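Long-range contact in RagA protein (Porphyromonas gingivalis, PDB 6SLN), which probably takes up peptides across the outer membrane as a TonB-dependent transporter, a plugged beta-barrel receptor: residues A[144-156]-A[702-714]. Numbering follows the deposited sequence.
Sequences VEIHGTGSLGASS and FYVRTTNDMLIDV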
loop_
_atom_site.group_PDB
_atom_site.type_symbol
_atom_site.label_atom_id
_atom_site.label_comp_id
_atom_site.label_asym_id
_atom_site.label_seq_id
_atom_site.Cartn_x
_atom_site.Cartn_y
_atom_site.Cartn_z
ATOM N N VAL A 144 5.238 24.872 -21.764
ATOM C CA VAL A 144 6.169 25.427 -22.741
ATOM C C VAL A 144 5.801 24.923 -24.130
ATOM O O VAL A 144 5.527 23.732 -24.314
ATOM C CB VAL A 144 7.632 25.068 -22.421
ATOM C CG1 VAL A 144 8.533 25.735 -23.425
ATOM C CG2 VAL A 144 8.005 25.486 -20.989
ATOM N N GLU A 145 5.799 25.836 -25.104
ATOM C CA GLU A 145 5.615 25.513 -26.521
ATOM C C GLU A 145 6.637 26.302 -27.334
ATOM O O GLU A 145 6.667 27.536 -27.261
ATOM C CB GLU A 145 4.192 25.839 -27.005
ATOM C CG GLU A 145 3.058 25.027 -26.363
ATOM C CD GLU A 145 1.679 25.446 -26.854
ATOM O OE1 GLU A 145 1.569 26.552 -27.415
ATOM O OE2 GLU A 145 0.700 24.687 -26.680
ATOM N N ILE A 146 7.467 25.594 -28.101
ATOM C CA ILE A 146 8.494 26.197 -28.946
ATOM C C ILE A 146 7.969 26.273 -30.379
ATOM O O ILE A 146 7.736 25.236 -31.014
ATOM C CB ILE A 146 9.802 25.392 -28.874
ATOM C CG1 ILE A 146 10.371 25.459 -27.450
ATOM C CG2 ILE A 146 10.804 25.842 -29.964
ATOM C CD1 ILE A 146 11.588 24.614 -27.232
ATOM N N HIS A 147 7.796 27.498 -30.892
ATOM C CA HIS A 147 7.224 27.743 -32.228
ATOM C C HIS A 147 5.832 27.116 -32.363
ATOM O O HIS A 147 5.573 26.331 -33.277
ATOM C CB HIS A 147 8.136 27.225 -33.351
ATOM C CG HIS A 147 9.440 27.948 -33.491
ATOM N ND1 HIS A 147 10.521 27.391 -34.144
ATOM C CD2 HIS A 147 9.839 29.176 -33.086
ATOM C CE1 HIS A 147 11.529 28.245 -34.137
ATOM N NE2 HIS A 147 11.142 29.336 -33.501
ATOM N N GLY A 148 4.938 27.443 -31.430
ATOM C CA GLY A 148 3.542 27.064 -31.543
ATOM C C GLY A 148 3.223 25.699 -30.966
ATOM O O GLY A 148 4.078 24.975 -30.448
ATOM N N THR A 149 1.940 25.346 -31.051
ATOM C CA THR A 149 1.470 24.012 -30.693
ATOM C C THR A 149 1.625 23.128 -31.915
ATOM O O THR A 149 1.041 23.413 -32.964
ATOM C CB THR A 149 0.008 24.021 -30.250
ATOM O OG1 THR A 149 -0.164 24.935 -29.164
ATOM C CG2 THR A 149 -0.419 22.642 -29.783
ATOM N N GLY A 150 2.412 22.072 -31.792
ATOM C CA GLY A 150 2.606 21.241 -32.959
ATOM C C GLY A 150 1.565 20.166 -33.180
ATOM O O GLY A 150 1.676 19.416 -34.157
ATOM N N SER A 151 0.553 20.048 -32.317
ATOM C CA SER A 151 -0.332 18.898 -32.445
ATOM C C SER A 151 -1.627 19.153 -31.695
ATOM O O SER A 151 -1.638 19.810 -30.658
ATOM C CB SER A 151 0.340 17.620 -31.931
ATOM O OG SER A 151 -0.604 16.598 -31.639
ATOM N N LEU A 152 -2.718 18.622 -32.235
ATOM C CA LEU A 152 -4.015 18.686 -31.574
ATOM C C LEU A 152 -4.223 17.566 -30.549
ATOM O O LEU A 152 -5.324 17.440 -30.002
ATOM C CB LEU A 152 -5.128 18.648 -32.624
ATOM C CG LEU A 152 -5.042 19.694 -33.726
ATOM C CD1 LEU A 152 -6.326 19.655 -34.512
ATOM C CD2 LEU A 152 -4.832 21.066 -33.141
ATOM N N GLY A 153 -3.199 16.752 -30.274
ATOM C CA GLY A 153 -3.324 15.637 -29.346
ATOM C C GLY A 153 -2.062 15.366 -28.550
ATOM O O GLY A 153 -2.012 15.604 -27.337
ATOM N N ALA A 154 -1.039 14.859 -29.229
ATOM C CA ALA A 154 0.261 14.659 -28.611
ATOM C C ALA A 154 0.717 15.940 -27.922
ATOM O O ALA A 154 0.482 17.048 -28.411
ATOM C CB ALA A 154 1.284 14.226 -29.667
ATOM N N SER A 155 1.342 15.779 -26.761
ATOM C CA SER A 155 1.871 16.920 -26.036
ATOM C C SER A 155 2.803 17.754 -26.904
ATOM O O SER A 155 3.486 17.241 -27.799
ATOM C CB SER A 155 2.628 16.454 -24.806
ATOM O OG SER A 155 3.638 17.393 -24.502
ATOM N N SER A 156 2.829 19.059 -26.619
ATOM C CA SER A 156 3.748 20.006 -27.244
ATOM C C SER A 156 4.895 20.379 -26.324
ATOM O O SER A 156 5.681 21.275 -26.653
ATOM C CB SER A 156 3.008 21.272 -27.698
ATOM O OG SER A 156 1.800 20.943 -28.372
ATOM N N PHE A 702 13.295 32.916 -39.583
ATOM C CA PHE A 702 12.013 32.586 -40.185
ATOM C C PHE A 702 11.914 31.075 -40.304
ATOM O O PHE A 702 12.818 30.428 -40.841
ATOM C CB PHE A 702 11.860 33.240 -41.560
ATOM C CG PHE A 702 10.656 32.760 -42.340
ATOM C CD1 PHE A 702 9.397 33.295 -42.099
ATOM C CD2 PHE A 702 10.782 31.765 -43.313
ATOM C CE1 PHE A 702 8.278 32.849 -42.821
ATOM C CE2 PHE A 702 9.670 31.316 -44.037
ATOM C CZ PHE A 702 8.418 31.864 -43.789
ATOM N N TYR A 703 10.811 30.518 -39.824
ATOM C CA TYR A 703 10.610 29.083 -39.892
ATOM C C TYR A 703 9.226 28.766 -40.430
ATOM O O TYR A 703 8.310 29.592 -40.392
ATOM C CB TYR A 703 10.752 28.438 -38.519
ATOM C CG TYR A 703 9.689 28.897 -37.559
ATOM C CD1 TYR A 703 8.485 28.218 -37.449
ATOM C CD2 TYR A 703 9.883 30.020 -36.773
ATOM C CE1 TYR A 703 7.509 28.640 -36.580
ATOM C CE2 TYR A 703 8.915 30.447 -35.895
ATOM C CZ TYR A 703 7.733 29.756 -35.799
ATOM O OH TYR A 703 6.767 30.186 -34.921
ATOM N N VAL A 704 9.083 27.531 -40.908
ATOM C CA VAL A 704 7.783 26.956 -41.232
ATOM C C VAL A 704 7.820 25.495 -40.822
ATOM O O VAL A 704 8.705 24.741 -41.248
ATOM C CB VAL A 704 7.394 27.091 -42.716
ATOM C CG1 VAL A 704 8.477 26.536 -43.613
ATOM C CG2 VAL A 704 6.078 26.370 -42.960
ATOM N N ARG A 705 6.868 25.104 -39.989
ATOM C CA ARG A 705 6.866 23.825 -39.301
ATOM C C ARG A 705 5.563 23.116 -39.635
ATOM O O ARG A 705 4.482 23.706 -39.536
ATOM C CB ARG A 705 7.052 24.048 -37.783
ATOM C CG ARG A 705 6.310 23.106 -36.882
ATOM C CD ARG A 705 6.564 23.444 -35.424
ATOM N NE ARG A 705 6.244 22.298 -34.577
ATOM C CZ ARG A 705 5.971 22.388 -33.286
ATOM N NH1 ARG A 705 5.993 23.572 -32.696
ATOM N NH2 ARG A 705 5.685 21.295 -32.587
ATOM N N THR A 706 5.667 21.870 -40.061
ATOM C CA THR A 706 4.519 21.127 -40.546
ATOM C C THR A 706 4.394 19.826 -39.779
ATOM O O THR A 706 5.386 19.117 -39.583
ATOM C CB THR A 706 4.658 20.824 -42.028
ATOM O OG1 THR A 706 5.333 21.917 -42.670
ATOM C CG2 THR A 706 3.288 20.624 -42.645
ATOM N N THR A 707 3.175 19.509 -39.359
ATOM C CA THR A 707 2.895 18.254 -38.678
ATOM C C THR A 707 1.981 17.383 -39.530
ATOM O O THR A 707 0.928 17.839 -39.985
ATOM C CB THR A 707 2.280 18.493 -37.298
ATOM O OG1 THR A 707 3.060 19.460 -36.573
ATOM C CG2 THR A 707 2.223 17.185 -36.532
ATOM N N ASN A 708 2.396 16.133 -39.742
ATOM C CA ASN A 708 1.668 15.141 -40.524
ATOM C C ASN A 708 1.617 13.833 -39.753
ATOM O O ASN A 708 2.382 13.625 -38.809
ATOM C CB ASN A 708 2.316 14.910 -41.898
ATOM C CG ASN A 708 1.661 15.720 -42.990
ATOM O OD1 ASN A 708 2.010 16.876 -43.212
ATOM N ND2 ASN A 708 0.673 15.125 -43.654
ATOM N N ASP A 709 0.736 12.928 -40.197
ATOM C CA ASP A 709 0.367 11.743 -39.414
ATOM C C ASP A 709 -0.048 12.161 -38.002
ATOM O O ASP A 709 0.285 11.514 -37.003
ATOM C CB ASP A 709 1.501 10.715 -39.381
ATOM C CG ASP A 709 1.720 10.043 -40.722
ATOM O OD1 ASP A 709 1.220 10.583 -41.715
ATOM O OD2 ASP A 709 2.381 8.981 -40.793
ATOM N N MET A 710 -0.797 13.263 -37.935
ATOM C CA MET A 710 -1.020 13.978 -36.687
ATOM C C MET A 710 -1.677 13.088 -35.635
ATOM O O MET A 710 -2.718 12.469 -35.883
ATOM C CB MET A 710 -1.874 15.216 -36.965
ATOM C CG MET A 710 -2.440 15.892 -35.730
ATOM S SD MET A 710 -2.660 17.661 -35.975
ATOM C CE MET A 710 -0.952 18.126 -35.825
ATOM N N LEU A 711 -1.064 13.024 -34.454
ATOM C CA LEU A 711 -1.623 12.230 -33.362
ATOM C C LEU A 711 -2.769 13.013 -32.757
ATOM O O LEU A 711 -2.562 13.908 -31.939
ATOM C CB LEU A 711 -0.559 11.895 -32.324
ATOM C CG LEU A 711 0.189 10.645 -32.765
ATOM C CD1 LEU A 711 1.516 10.453 -32.043
ATOM C CD2 LEU A 711 -0.746 9.445 -32.586
ATOM N N ILE A 712 -3.982 12.714 -33.184
ATOM C CA ILE A 712 -5.160 13.341 -32.611
ATOM C C ILE A 712 -5.821 12.328 -31.697
ATOM O O ILE A 712 -6.030 11.168 -32.081
ATOM C CB ILE A 712 -6.137 13.833 -33.694
ATOM C CG1 ILE A 712 -5.496 14.934 -34.557
ATOM C CG2 ILE A 712 -7.444 14.303 -33.045
ATOM C CD1 ILE A 712 -6.508 15.794 -35.366
ATOM N N ASP A 713 -6.092 12.748 -30.467
ATOM C CA ASP A 713 -6.929 11.979 -29.555
ATOM C C ASP A 713 -8.353 12.191 -30.065
ATOM O O ASP A 713 -9.095 13.074 -29.616
ATOM C CB ASP A 713 -6.725 12.444 -28.114
ATOM C CG ASP A 713 -7.247 11.457 -27.095
ATOM O OD1 ASP A 713 -7.867 10.455 -27.497
ATOM O OD2 ASP A 713 -7.040 11.682 -25.884
ATOM N N VAL A 714 -8.719 11.384 -31.054
ATOM C CA VAL A 714 -9.912 11.681 -31.855
ATOM C C VAL A 714 -11.152 11.580 -30.972
ATOM O O VAL A 714 -11.324 10.576 -30.256
ATOM C CB VAL A 714 -10.002 10.733 -33.054
ATOM C CG1 VAL A 714 -11.407 10.742 -33.615
ATOM C CG2 VAL A 714 -8.981 11.130 -34.140
HETATM O O HOH W 1 -7.280 15.516 -29.136
#
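With chi1 at 64°, the CG of Y703 sits between its backbone N and carbonyl carbon, and the phenol ring rises from the strand to meet H147. The two rings stack face to face, slightly offset, with centroids 3.6 Å apart and planes tilted by 14°. Each ring also has a polar partner on the barrel wall: H147 NE2 hydrogen-bonds D738 OD1, and Y703 OH hydrogen-bonds N762 OD1. Next along, R705 runs extended from CG to NE and carries its guanidinium to the backbone carbonyls of the turn at 147-150. NH1 donates to H147 O at 2.9 Å, approaching from above the carbonyl plane, and only weakly to G148 O; G150 CA lies over a face of the guanidinium, and R705 NE hydrogen-bonds Q680 OE1. T707 OG1 donates to G150 O at 2.8 Å, in the carbonyl plane on a lone pair. Beyond it the strand breaks: L152 CG rests on M710 SD, while A154 N reaches L711 O at 3.3 Å. S151 OG accepts from G153 N, an ST turn, and a water bridges L152 O and D713 O. This is a plug-to-wall contact, as in TonB-dependent receptors, whose plug domain sits inside the barrel: it ties the loop after strand 143-146 to barrel strand 696-715, between its neighbours 678-691 and 732-746, with strand 724-728 alongside the 711-714 end, where L711 and D713 touch Y726.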